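Local coordinates for virulent strain associated lipoprotein (Borreliella spielmanii A14S, PDB 6FZZ) that is an outer-surface lipoprotein of the PFam54 family that probably binds glutathione, as its Borrelia burgdorferi relative BBE31 does, and may aid colonization of the mammalian host, at residues D46-W58 / S96-N110. Sequence-based numbering, arbitrary orientation.
Sequences DQYGILAFKSLRW and SEIIILANEVEDIFN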
# COMPACT_ATOMS: atom_id res chain seq x y z
N ASP A 46 5.39 -3.75 -20.12
CA ASP A 46 5.01 -2.35 -19.91
C ASP A 46 4.65 -2.04 -18.46
O ASP A 46 4.16 -0.93 -18.18
CB ASP A 46 3.87 -1.93 -20.83
CG ASP A 46 2.59 -2.59 -20.53
OD1 ASP A 46 2.47 -3.47 -19.67
OD2 ASP A 46 1.65 -2.20 -21.21
N GLN A 47 4.77 -3.06 -17.60
CA GLN A 47 4.51 -2.90 -16.17
C GLN A 47 3.09 -2.36 -15.92
O GLN A 47 2.91 -1.40 -15.16
CB GLN A 47 5.61 -2.02 -15.57
CG GLN A 47 6.97 -2.72 -15.70
CD GLN A 47 8.15 -1.89 -15.29
OE1 GLN A 47 8.09 -0.66 -15.15
NE2 GLN A 47 9.27 -2.57 -15.09
N TYR A 48 2.12 -2.93 -16.67
CA TYR A 48 0.67 -2.63 -16.55
C TYR A 48 0.33 -1.19 -16.90
O TYR A 48 -0.70 -0.70 -16.43
CB TYR A 48 0.11 -2.99 -15.13
CG TYR A 48 0.38 -4.43 -14.66
CD1 TYR A 48 -0.38 -5.52 -15.16
CD2 TYR A 48 1.36 -4.73 -13.72
CE1 TYR A 48 -0.16 -6.79 -14.76
CE2 TYR A 48 1.61 -6.04 -13.32
CZ TYR A 48 0.82 -7.07 -13.82
OH TYR A 48 1.04 -8.38 -13.45
N GLY A 49 1.18 -0.57 -17.73
CA GLY A 49 1.12 0.76 -18.23
C GLY A 49 1.41 1.83 -17.14
O GLY A 49 0.99 3.00 -17.28
N ILE A 50 2.08 1.42 -16.07
CA ILE A 50 2.41 2.34 -14.97
C ILE A 50 3.68 3.06 -15.31
O ILE A 50 4.80 2.69 -14.89
CB ILE A 50 2.52 1.62 -13.60
CG1 ILE A 50 1.15 1.01 -13.27
CG2 ILE A 50 2.87 2.61 -12.50
CD1 ILE A 50 1.16 -0.03 -12.13
N LEU A 51 3.51 4.09 -16.12
CA LEU A 51 4.67 4.82 -16.63
C LEU A 51 5.33 5.61 -15.50
O LEU A 51 6.51 5.99 -15.62
CB LEU A 51 4.28 5.76 -17.76
CG LEU A 51 4.00 5.25 -19.20
CD1 LEU A 51 3.76 6.46 -20.12
CD2 LEU A 51 5.13 4.42 -19.80
N ALA A 52 4.57 5.84 -14.42
CA ALA A 52 5.06 6.52 -13.22
C ALA A 52 6.34 5.93 -12.66
O ALA A 52 7.22 6.68 -12.10
CB ALA A 52 3.96 6.56 -12.19
N PHE A 53 6.49 4.60 -12.81
CA PHE A 53 7.71 3.93 -12.36
C PHE A 53 8.98 4.54 -12.95
O PHE A 53 10.02 4.62 -12.28
CB PHE A 53 7.65 2.43 -12.66
CG PHE A 53 6.62 1.67 -11.87
CD1 PHE A 53 6.33 2.01 -10.54
CD2 PHE A 53 6.00 0.57 -12.43
CE1 PHE A 53 5.39 1.30 -9.80
CE2 PHE A 53 5.08 -0.18 -11.70
CZ PHE A 53 4.77 0.18 -10.39
N LYS A 54 8.89 4.97 -14.20
CA LYS A 54 10.07 5.50 -14.91
C LYS A 54 10.44 6.88 -14.39
O LYS A 54 11.55 7.30 -14.61
CB LYS A 54 9.84 5.60 -16.42
CG LYS A 54 9.76 4.26 -17.07
CD LYS A 54 9.36 4.38 -18.52
CE LYS A 54 9.09 3.01 -19.13
NZ LYS A 54 8.89 3.14 -20.61
N SER A 55 9.58 7.54 -13.64
CA SER A 55 9.92 8.84 -13.13
C SER A 55 10.25 8.84 -11.63
O SER A 55 10.36 9.88 -10.99
CB SER A 55 8.81 9.83 -13.53
OG SER A 55 8.04 10.04 -12.41
N LEU A 56 10.43 7.65 -11.07
CA LEU A 56 10.85 7.47 -9.69
C LEU A 56 12.30 6.95 -9.75
O LEU A 56 12.56 5.80 -10.14
CB LEU A 56 9.94 6.45 -9.03
CG LEU A 56 8.48 6.91 -8.70
CD1 LEU A 56 7.63 5.68 -8.38
CD2 LEU A 56 8.49 7.88 -7.52
N ARG A 57 13.24 7.78 -9.38
CA ARG A 57 14.65 7.41 -9.49
C ARG A 57 15.21 7.42 -8.07
O ARG A 57 15.11 8.43 -7.31
CB ARG A 57 15.39 8.39 -10.47
CG ARG A 57 16.88 8.05 -10.56
CD ARG A 57 17.66 8.92 -11.56
NE ARG A 57 17.05 8.81 -12.87
CZ ARG A 57 17.15 7.77 -13.68
NH1 ARG A 57 17.89 6.68 -13.38
NH2 ARG A 57 16.53 7.84 -14.83
N TRP A 58 15.80 6.30 -7.67
CA TRP A 58 16.43 6.23 -6.34
C TRP A 58 17.55 7.22 -6.17
O TRP A 58 18.34 7.40 -7.09
CB TRP A 58 17.04 4.89 -6.13
CG TRP A 58 16.02 3.73 -6.08
CD1 TRP A 58 15.56 3.02 -7.11
CD2 TRP A 58 15.37 3.22 -4.92
NE1 TRP A 58 14.69 2.03 -6.70
CE2 TRP A 58 14.51 2.15 -5.35
CE3 TRP A 58 15.38 3.57 -3.55
CZ2 TRP A 58 13.74 1.39 -4.47
CZ3 TRP A 58 14.59 2.81 -2.67
CH2 TRP A 58 13.77 1.72 -3.15
N SER A 96 -1.93 6.04 -13.10
CA SER A 96 -0.60 6.56 -13.36
C SER A 96 -0.66 7.86 -14.18
O SER A 96 0.04 8.85 -13.89
CB SER A 96 0.23 5.46 -14.05
OG SER A 96 1.45 5.91 -14.54
N GLU A 97 -1.44 7.82 -15.27
CA GLU A 97 -1.71 8.99 -16.10
C GLU A 97 -2.16 10.19 -15.28
O GLU A 97 -1.58 11.31 -15.46
CB GLU A 97 -2.75 8.65 -17.20
CG GLU A 97 -2.19 7.61 -18.16
CD GLU A 97 -3.22 7.15 -19.21
OE1 GLU A 97 -4.44 7.41 -19.02
OE2 GLU A 97 -2.82 6.49 -20.20
N ILE A 98 -3.11 9.99 -14.36
CA ILE A 98 -3.66 11.09 -13.57
C ILE A 98 -2.60 11.70 -12.64
O ILE A 98 -2.48 12.90 -12.56
CB ILE A 98 -4.86 10.67 -12.69
CG1 ILE A 98 -6.07 10.35 -13.54
CG2 ILE A 98 -5.26 11.76 -11.72
CD1 ILE A 98 -7.02 9.47 -12.77
N ILE A 99 -1.83 10.85 -11.95
CA ILE A 99 -0.77 11.34 -11.10
C ILE A 99 0.39 12.07 -11.85
O ILE A 99 0.88 13.10 -11.40
CB ILE A 99 -0.23 10.19 -10.20
CG1 ILE A 99 -1.40 9.50 -9.48
CG2 ILE A 99 0.82 10.71 -9.23
CD1 ILE A 99 -2.23 10.42 -8.55
N ILE A 100 0.81 11.53 -12.99
CA ILE A 100 1.73 12.21 -13.90
C ILE A 100 1.21 13.58 -14.35
O ILE A 100 1.93 14.58 -14.27
CB ILE A 100 2.06 11.33 -15.12
CG1 ILE A 100 2.90 10.13 -14.69
CG2 ILE A 100 2.73 12.13 -16.25
CD1 ILE A 100 2.99 9.04 -15.75
N LEU A 101 -0.03 13.62 -14.78
CA LEU A 101 -0.67 14.90 -15.13
C LEU A 101 -0.70 15.91 -14.00
O LEU A 101 -0.48 17.08 -14.22
CB LEU A 101 -2.07 14.68 -15.63
CG LEU A 101 -2.07 14.14 -17.03
CD1 LEU A 101 -3.51 13.70 -17.37
CD2 LEU A 101 -1.54 15.19 -18.02
N ALA A 102 -0.95 15.46 -12.77
CA ALA A 102 -0.84 16.32 -11.57
C ALA A 102 0.59 16.66 -11.21
O ALA A 102 0.81 17.51 -10.34
CB ALA A 102 -1.51 15.62 -10.37
N ASN A 103 1.54 15.94 -11.80
CA ASN A 103 2.99 16.02 -11.46
C ASN A 103 3.32 15.76 -9.95
O ASN A 103 4.01 16.54 -9.27
CB ASN A 103 3.58 17.32 -11.94
CG ASN A 103 5.08 17.32 -11.91
OD1 ASN A 103 5.74 16.36 -12.33
ND2 ASN A 103 5.64 18.40 -11.43
N GLU A 104 2.78 14.65 -9.43
CA GLU A 104 2.97 14.34 -8.01
C GLU A 104 3.35 12.88 -7.89
O GLU A 104 2.95 12.24 -6.90
CB GLU A 104 1.68 14.62 -7.20
CG GLU A 104 1.29 16.09 -7.01
CD GLU A 104 2.37 16.86 -6.25
OE1 GLU A 104 3.20 16.24 -5.53
OE2 GLU A 104 2.47 18.09 -6.47
N VAL A 105 4.14 12.37 -8.85
CA VAL A 105 4.50 10.95 -8.83
C VAL A 105 5.21 10.59 -7.52
O VAL A 105 4.86 9.63 -6.84
CB VAL A 105 5.31 10.55 -10.06
CG1 VAL A 105 5.84 9.10 -9.89
CG2 VAL A 105 4.45 10.63 -11.32
N GLU A 106 6.21 11.39 -7.18
CA GLU A 106 7.01 11.10 -5.98
C GLU A 106 6.26 11.06 -4.70
O GLU A 106 6.38 10.10 -3.93
CB GLU A 106 8.18 12.10 -5.86
CG GLU A 106 9.23 11.84 -6.92
CD GLU A 106 10.44 12.80 -6.77
OE1 GLU A 106 10.46 13.63 -5.82
OE2 GLU A 106 11.36 12.68 -7.60
N ASP A 107 5.44 12.07 -4.44
CA ASP A 107 4.81 12.21 -3.14
C ASP A 107 3.66 11.18 -3.03
O ASP A 107 3.42 10.67 -1.95
CB ASP A 107 4.26 13.64 -2.91
CG ASP A 107 5.36 14.62 -2.46
OD1 ASP A 107 6.53 14.26 -2.52
OD2 ASP A 107 5.08 15.76 -2.05
N ILE A 108 2.92 10.96 -4.11
CA ILE A 108 1.84 9.94 -4.08
C ILE A 108 2.44 8.53 -3.95
O ILE A 108 1.96 7.72 -3.10
CB ILE A 108 0.98 10.01 -5.39
CG1 ILE A 108 0.12 11.23 -5.40
CG2 ILE A 108 0.14 8.75 -5.59
CD1 ILE A 108 -1.10 11.18 -4.47
N PHE A 109 3.41 8.19 -4.81
CA PHE A 109 3.90 6.81 -4.87
C PHE A 109 4.78 6.51 -3.67
O PHE A 109 4.60 5.48 -3.00
CB PHE A 109 4.58 6.47 -6.21
CG PHE A 109 3.60 6.15 -7.31
CD1 PHE A 109 3.01 7.18 -8.06
CD2 PHE A 109 3.27 4.84 -7.60
CE1 PHE A 109 2.10 6.88 -9.06
CE2 PHE A 109 2.37 4.55 -8.62
CZ PHE A 109 1.77 5.57 -9.31
N ASN A 110 5.70 7.39 -3.32
CA ASN A 110 6.59 7.06 -2.19
C ASN A 110 5.81 6.90 -0.87
O ASN A 110 6.15 6.05 -0.00
CB ASN A 110 7.72 8.10 -2.03
CG ASN A 110 8.76 8.03 -3.14
OD1 ASN A 110 8.93 7.03 -3.87
ND2 ASN A 110 9.55 9.12 -3.24
O HOH W 1 0.94 6.05 -17.18
O HOH W 2 12.39 10.64 -8.78
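Ala52 lies where the loop 46-58 meets two successive helices, its methyl CB directed into the angle between helix 89-102 and helix 105-126. That methyl approaches the Phe109 ring obliquely, 3.7 Å from CE1, and also touches Val105 CG1 and, more loosely, Ile100 CD1. Leu56 makes the second apolar grip, reaching helix 105-126 by its branched end. Its CG rests 3.6 Å from Val105 CG1, CD1 meets Phe109 CB at 3.8 Å with the two side chains crossing at about a right angle, and CD2 lies against Glu106 CA and near Asn110 OD1. The CG1 branch of Val105, opposite the backbone N (chi1 172°), is the one that touches Leu56 CG and Ala52 O, with Ser55 OG beside it. Ile50 CG2 makes a looser, oblique approach to Phe109 CE2 (4.4 Å) and sits over the centre of the Phe53 ring.

One direct hydrogen bond crosses the contact, from the backbone amide Ala52 N to the side-chain hydroxyl Ser96 OG (3.1 Å, 152°). With chi1 at 170° the hydroxyl swings away from its own amide nitrogen and toward the first residues of the 3-10 turn 51-54. Water 1 lies 2.7 Å from Ser96 OG and donates to Gly49 O. At the other end, water 2 donates to Glu106 OE2 at 2.6 Å and to Ser55 O, and accepts from Arg57 N, thus tying the exposed carboxylate to the loop backbone.

Asn110 OD1 is hydrogen-bonded to Tyr76 of helix 71-83, which also touches Phe109. Between the two helices, a Schellman motif at Asn103 is followed by Glu104 as N-cap. In this all-helical Bbcrasp-1-type domain, the loop joining helix 15-41 to helix 71-83 thus packs, through its 3-10 turn and Leu56, on the corner between two consecutive helices.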